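Local coordinates for tripartite motif-containing protein 65 (Homo sapiens, PDB 7JL4) that acts as an E3 ubiquitin ligase in innate immunity, autophagy and inflammation, represented here by its C-terminal PRY-SPRY domain, at residues Lys14-Pro26 / Phe178-Gln191. Residues are numbered along the deposited sequence; the frame is centred on the assembly and turned at random.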
loop_
_atom_site.group_PDB
_atom_site.type_symbol
_atom_site.label_atom_id
_atom_site.label_comp_id
_atom_site.label_asym_id
_atom_site.label_seq_id
_atom_site.Cartn_x
_atom_site.Cartn_y
_atom_site.Cartn_z
ATOM N N LYS A 14 6.933 -13.212 -14.113
ATOM C CA LYS A 14 6.749 -14.301 -13.156
ATOM C C LYS A 14 5.927 -13.843 -11.956
ATOM O O LYS A 14 5.058 -14.577 -11.477
ATOM C CB LYS A 14 8.103 -14.846 -12.704
ATOM C CG LYS A 14 8.030 -15.923 -11.640
ATOM C CD LYS A 14 9.418 -16.367 -11.214
ATOM C CE LYS A 14 9.420 -16.926 -9.795
ATOM N NZ LYS A 14 10.357 -18.086 -9.657
ATOM N N LEU A 15 6.177 -12.625 -11.468
ATOM C CA LEU A 15 5.383 -12.087 -10.362
ATOM C C LEU A 15 3.907 -12.006 -10.731
ATOM O O LEU A 15 3.026 -12.280 -9.893
ATOM C CB LEU A 15 5.901 -10.699 -9.973
ATOM C CG LEU A 15 7.248 -10.652 -9.301
ATOM C CD1 LEU A 15 7.776 -9.203 -9.224
ATOM C CD2 LEU A 15 7.075 -11.253 -7.929
ATOM N N TRP A 16 3.620 -11.627 -11.984
ATOM C CA TRP A 16 2.251 -11.468 -12.449
ATOM C C TRP A 16 1.488 -12.780 -12.479
ATOM O O TRP A 16 0.274 -12.753 -12.677
ATOM C CB TRP A 16 2.201 -10.881 -13.866
ATOM C CG TRP A 16 2.527 -9.421 -13.995
ATOM C CD1 TRP A 16 2.949 -8.549 -13.004
ATOM C CD2 TRP A 16 2.464 -8.661 -15.201
ATOM N NE1 TRP A 16 3.134 -7.292 -13.543
ATOM C CE2 TRP A 16 2.839 -7.339 -14.888
ATOM C CE3 TRP A 16 2.111 -8.975 -16.527
ATOM C CZ2 TRP A 16 2.876 -6.325 -15.859
ATOM C CZ3 TRP A 16 2.144 -7.966 -17.487
ATOM C CH2 TRP A 16 2.532 -6.658 -17.145
ATOM N N GLN A 17 2.157 -13.924 -12.339
ATOM C CA GLN A 17 1.403 -15.169 -12.342
ATOM C C GLN A 17 0.419 -15.230 -11.178
ATOM O O GLN A 17 -0.575 -15.963 -11.256
ATOM C CB GLN A 17 2.358 -16.361 -12.334
ATOM C CG GLN A 17 3.236 -16.390 -13.617
ATOM C CD GLN A 17 2.454 -16.129 -14.936
ATOM O OE1 GLN A 17 1.600 -16.930 -15.363
ATOM N NE2 GLN A 17 2.743 -14.976 -15.573
ATOM N N ASN A 18 0.629 -14.421 -10.139
ATOM C CA ASN A 18 -0.286 -14.325 -9.008
ATOM C C ASN A 18 -0.986 -12.965 -8.933
ATOM O O ASN A 18 -1.395 -12.532 -7.848
ATOM C CB ASN A 18 0.468 -14.597 -7.710
ATOM C CG ASN A 18 1.151 -15.943 -7.708
ATOM O OD1 ASN A 18 0.519 -16.987 -7.875
ATOM N ND2 ASN A 18 2.464 -15.925 -7.551
ATOM N N TYR A 19 -1.170 -12.293 -10.073
ATOM C CA TYR A 19 -1.683 -10.923 -10.056
ATOM C C TYR A 19 -3.108 -10.860 -9.509
ATOM O O TYR A 19 -3.965 -11.662 -9.881
ATOM C CB TYR A 19 -1.629 -10.319 -11.471
ATOM C CG TYR A 19 -1.583 -8.807 -11.416
ATOM C CD1 TYR A 19 -2.712 -8.056 -11.087
ATOM C CD2 TYR A 19 -0.357 -8.147 -11.521
ATOM C CE1 TYR A 19 -2.642 -6.682 -10.985
ATOM C CE2 TYR A 19 -0.267 -6.771 -11.389
ATOM C CZ TYR A 19 -1.406 -6.055 -11.100
ATOM O OH TYR A 19 -1.347 -4.693 -10.976
ATOM N N ARG A 20 -3.367 -9.882 -8.635
ATOM C CA ARG A 20 -4.701 -9.632 -8.080
ATOM C C ARG A 20 -5.148 -8.201 -8.364
ATOM O O ARG A 20 -4.398 -7.259 -8.095
ATOM C CB ARG A 20 -4.738 -9.872 -6.558
ATOM C CG ARG A 20 -4.173 -11.207 -6.076
ATOM C CD ARG A 20 -5.054 -12.445 -6.455
ATOM N NE ARG A 20 -4.307 -13.668 -6.151
ATOM C CZ ARG A 20 -4.022 -14.648 -7.005
ATOM N NH1 ARG A 20 -4.497 -14.638 -8.247
ATOM N NH2 ARG A 20 -3.297 -15.675 -6.590
ATOM N N ASN A 21 -6.385 -8.028 -8.863
ATOM C CA ASN A 21 -6.929 -6.692 -9.141
ATOM C C ASN A 21 -7.642 -6.153 -7.889
ATOM O O ASN A 21 -8.701 -6.649 -7.499
ATOM C CB ASN A 21 -7.866 -6.722 -10.359
ATOM C CG ASN A 21 -7.130 -7.027 -11.680
ATOM O OD1 ASN A 21 -5.925 -6.803 -11.803
ATOM N ND2 ASN A 21 -7.861 -7.562 -12.669
ATOM N N LEU A 22 -7.072 -5.126 -7.264
ATOM C CA LEU A 22 -7.562 -4.587 -6.001
ATOM C C LEU A 22 -8.476 -3.385 -6.224
ATOM O O LEU A 22 -8.384 -2.687 -7.241
ATOM C CB LEU A 22 -6.391 -4.154 -5.104
ATOM C CG LEU A 22 -5.319 -5.188 -4.756
ATOM C CD1 LEU A 22 -4.294 -4.522 -3.836
ATOM C CD2 LEU A 22 -5.909 -6.466 -4.164
ATOM N N THR A 23 -9.359 -3.143 -5.246
ATOM C CA THR A 23 -10.186 -1.933 -5.216
ATOM C C THR A 23 -10.194 -1.363 -3.803
ATOM O O THR A 23 -10.080 -2.105 -2.825
ATOM C CB THR A 23 -11.631 -2.192 -5.668
ATOM O OG1 THR A 23 -12.202 -3.241 -4.881
ATOM C CG2 THR A 23 -11.689 -2.594 -7.134
ATOM N N PHE A 24 -10.325 -0.041 -3.695
ATOM C CA PHE A 24 -10.399 0.586 -2.377
ATOM C C PHE A 24 -11.760 0.337 -1.727
ATOM O O PHE A 24 -12.766 0.093 -2.400
ATOM C CB PHE A 24 -10.119 2.091 -2.485
ATOM C CG PHE A 24 -8.713 2.403 -2.900
ATOM C CD1 PHE A 24 -7.646 2.109 -2.055
ATOM C CD2 PHE A 24 -8.447 2.975 -4.136
ATOM C CE1 PHE A 24 -6.323 2.407 -2.438
ATOM C CE2 PHE A 24 -7.141 3.293 -4.520
ATOM C CZ PHE A 24 -6.073 2.993 -3.675
ATOM N N ASP A 25 -11.767 0.344 -0.391
ATOM C CA ASP A 25 -12.981 0.215 0.399
ATOM C C ASP A 25 -13.441 1.612 0.773
ATOM O O ASP A 25 -12.793 2.259 1.609
ATOM C CB ASP A 25 -12.702 -0.623 1.654
ATOM C CG ASP A 25 -13.845 -0.622 2.657
ATOM O OD1 ASP A 25 -14.926 -0.052 2.383
ATOM O OD2 ASP A 25 -13.639 -1.185 3.764
ATOM N N PRO A 26 -14.521 2.127 0.174
ATOM C CA PRO A 26 -14.955 3.513 0.473
ATOM C C PRO A 26 -15.416 3.734 1.902
ATOM O O PRO A 26 -15.366 4.878 2.371
ATOM C CB PRO A 26 -16.111 3.751 -0.520
ATOM C CG PRO A 26 -16.517 2.373 -1.023
ATOM C CD PRO A 26 -15.323 1.484 -0.890
ATOM N N PHE A 178 -3.112 1.822 2.959
ATOM C CA PHE A 178 -2.284 2.871 2.365
ATOM C C PHE A 178 -2.417 4.178 3.141
ATOM O O PHE A 178 -3.489 4.492 3.659
ATOM C CB PHE A 178 -2.703 3.092 0.907
ATOM C CG PHE A 178 -2.606 1.847 0.072
ATOM C CD1 PHE A 178 -1.407 1.509 -0.535
ATOM C CD2 PHE A 178 -3.697 1.005 -0.069
ATOM C CE1 PHE A 178 -1.284 0.359 -1.286
ATOM C CE2 PHE A 178 -3.597 -0.168 -0.815
ATOM C CZ PHE A 178 -2.372 -0.494 -1.424
ATOM N N TRP A 179 -1.331 4.962 3.168
ATOM C CA TRP A 179 -1.306 6.304 3.737
ATOM C C TRP A 179 -0.902 7.284 2.642
ATOM O O TRP A 179 -0.038 6.972 1.811
ATOM C CB TRP A 179 -0.305 6.390 4.881
ATOM C CG TRP A 179 -0.056 7.782 5.410
ATOM C CD1 TRP A 179 -0.768 8.427 6.363
ATOM C CD2 TRP A 179 1.026 8.663 5.041
ATOM N NE1 TRP A 179 -0.193 9.682 6.625
ATOM C CE2 TRP A 179 0.902 9.839 5.812
ATOM C CE3 TRP A 179 2.083 8.566 4.127
ATOM C CZ2 TRP A 179 1.796 10.911 5.692
ATOM C CZ3 TRP A 179 2.970 9.630 4.005
ATOM C CH2 TRP A 179 2.814 10.786 4.786
ATOM N N LEU A 180 -1.541 8.453 2.629
ATOM C CA LEU A 180 -1.324 9.459 1.592
ATOM C C LEU A 180 -1.228 10.842 2.211
ATOM O O LEU A 180 -2.175 11.297 2.858
ATOM C CB LEU A 180 -2.462 9.471 0.569
ATOM C CG LEU A 180 -2.724 8.328 -0.388
ATOM C CD1 LEU A 180 -3.488 7.205 0.323
ATOM C CD2 LEU A 180 -3.511 8.907 -1.562
ATOM N N LEU A 181 -0.136 11.541 1.928
ATOM C CA LEU A 181 -0.061 12.964 2.222
ATOM C C LEU A 181 -1.094 13.724 1.385
ATOM O O LEU A 181 -1.589 13.225 0.377
ATOM C CB LEU A 181 1.342 13.476 1.927
ATOM C CG LEU A 181 1.675 14.782 2.640
ATOM C CD1 LEU A 181 1.510 14.540 4.116
ATOM C CD2 LEU A 181 3.079 15.217 2.299
ATOM N N GLU A 182 -1.436 14.941 1.814
ATOM C CA GLU A 182 -2.358 15.752 1.020
ATOM C C GLU A 182 -1.787 15.994 -0.373
ATOM O O GLU A 182 -0.595 16.280 -0.526
ATOM C CB GLU A 182 -2.626 17.101 1.707
ATOM C CG GLU A 182 -3.449 18.086 0.884
ATOM C CD GLU A 182 -3.554 19.464 1.537
ATOM O OE1 GLU A 182 -3.400 20.485 0.831
ATOM O OE2 GLU A 182 -3.788 19.521 2.764
ATOM N N GLY A 183 -2.651 15.897 -1.395
ATOM C CA GLY A 183 -2.264 16.121 -2.777
ATOM C C GLY A 183 -1.843 14.870 -3.540
ATOM O O GLY A 183 -1.668 14.937 -4.769
ATOM N N ARG A 184 -1.668 13.744 -2.862
ATOM C CA ARG A 184 -1.159 12.551 -3.516
ATOM C C ARG A 184 -2.312 11.736 -4.077
ATOM O O ARG A 184 -3.413 11.733 -3.524
ATOM C CB ARG A 184 -0.339 11.690 -2.549
ATOM C CG ARG A 184 1.135 12.084 -2.474
ATOM C CD ARG A 184 1.308 13.504 -1.904
ATOM N NE ARG A 184 2.721 13.852 -1.764
ATOM C CZ ARG A 184 3.195 15.068 -1.500
ATOM N NH1 ARG A 184 2.388 16.116 -1.361
ATOM N NH2 ARG A 184 4.505 15.235 -1.404
ATOM N N THR A 185 -2.042 11.051 -5.187
ATOM C CA THR A 185 -2.953 10.078 -5.782
ATOM C C THR A 185 -2.286 8.709 -5.769
ATOM O O THR A 185 -1.090 8.602 -6.050
ATOM C CB THR A 185 -3.316 10.471 -7.223
ATOM O OG1 THR A 185 -4.059 11.691 -7.220
ATOM C CG2 THR A 185 -4.159 9.393 -7.918
ATOM N N LEU A 186 -3.049 7.661 -5.419
ATOM C CA LEU A 186 -2.618 6.276 -5.611
ATOM C C LEU A 186 -3.593 5.577 -6.550
ATOM O O LEU A 186 -4.809 5.732 -6.405
ATOM C CB LEU A 186 -2.557 5.485 -4.302
ATOM C CG LEU A 186 -1.482 5.838 -3.267
ATOM C CD1 LEU A 186 -1.614 4.984 -2.002
ATOM C CD2 LEU A 186 -0.114 5.627 -3.871
ATOM N N THR A 187 -3.053 4.801 -7.498
ATOM C CA THR A 187 -3.846 4.040 -8.465
ATOM C C THR A 187 -3.510 2.556 -8.339
ATOM O O THR A 187 -2.343 2.169 -8.483
ATOM C CB THR A 187 -3.556 4.530 -9.887
ATOM O OG1 THR A 187 -3.714 5.961 -9.944
ATOM C CG2 THR A 187 -4.505 3.864 -10.873
ATOM N N LEU A 188 -4.523 1.725 -8.067
ATOM C CA LEU A 188 -4.358 0.272 -8.021
ATOM C C LEU A 188 -4.366 -0.248 -9.455
ATOM O O LEU A 188 -5.377 -0.134 -10.150
ATOM C CB LEU A 188 -5.484 -0.368 -7.214
ATOM C CG LEU A 188 -5.666 0.204 -5.800
ATOM C CD1 LEU A 188 -6.953 -0.286 -5.182
ATOM C CD2 LEU A 188 -4.510 -0.166 -4.924
ATOM N N CYS A 189 -3.245 -0.804 -9.911
ATOM C CA CYS A 189 -3.121 -1.185 -11.312
ATOM C C CYS A 189 -3.796 -2.531 -11.518
ATOM O O CYS A 189 -3.679 -3.424 -10.675
ATOM C CB CYS A 189 -1.653 -1.274 -11.717
ATOM S SG CYS A 189 -0.731 0.270 -11.484
ATOM N N HIS A 190 -4.502 -2.676 -12.637
ATOM C CA HIS A 190 -5.150 -3.939 -12.968
ATOM C C HIS A 190 -4.479 -4.604 -14.168
ATOM O O HIS A 190 -3.976 -3.929 -15.074
ATOM C CB HIS A 190 -6.640 -3.741 -13.250
ATOM C CG HIS A 190 -7.465 -3.539 -12.019
ATOM N ND1 HIS A 190 -8.845 -3.528 -12.043
ATOM C CD2 HIS A 190 -7.110 -3.348 -10.726
ATOM C CE1 HIS A 190 -9.303 -3.338 -10.818
ATOM N NE2 HIS A 190 -8.268 -3.223 -10.001
ATOM N N GLN A 191 -4.472 -5.946 -14.162
ATOM C CA GLN A 191 -3.940 -6.725 -15.295
ATOM C C GLN A 191 -4.900 -7.838 -15.675
ATOM O O GLN A 191 -6.033 -7.854 -15.209
ATOM C CB GLN A 191 -2.573 -7.326 -14.962
ATOM C CG GLN A 191 -1.466 -6.324 -14.693
ATOM C CD GLN A 191 -0.948 -5.674 -15.961
ATOM O OE1 GLN A 191 -1.161 -6.187 -17.074
ATOM N NE2 GLN A 191 -0.256 -4.553 -15.808
HETATM O O HOH W 1 0.294 -3.896 -13.519
HETATM O O HOH W 2 -4.381 -4.438 -8.329
#
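The backbone O of Cys189 is gripped twice: by the phenol of Tyr19, whose OH donates to it at 2.7 Å from above the carbonyl plane, and by a water that also joins Arg20 O to Leu22 N. Gln191 CG lies over one face of the Tyr19 ring, 3.6 Å from its centroid; a chi1 of -156° swings that ring away from the backbone N and across to the C-terminal segment. Beyond it, the bent chain of Gln191 lays its amide over one face of the Trp16 indole, displaced toward the rim, and the indole NE1 is held by Glu76. A leucine in place of Tyr19 would probably deprive Cys189 O of its hydroxyl donor and leave the Gln191 chain without the ring face it lies on. Asn21 bonds Gln191, the last residue of the construct, at both ends of its amide, OD1 accepting from Gln191 N (2.9 Å) and ND2 donating to Gln191 O (3.1 Å). Its CB sits over the centre of the His190 imidazole, the amide stacked on the ring, which is held in turn by a nearly straight bond, in the ring plane, from NE2 to Leu22 O (2.8 Å, 176°). Deeper in, Leu188 CD1 covers the centre of the Phe24 ring, and Phe24 and Phe178 form an offset edge-to-face pair, planes at 82°. While the N-terminal PRY segment runs alongside the end of the construct, Phe24 packs between strands 175-180 and 185-188, which belong to the two antiparallel sheets of the B30.2/SPRY beta-sandwich.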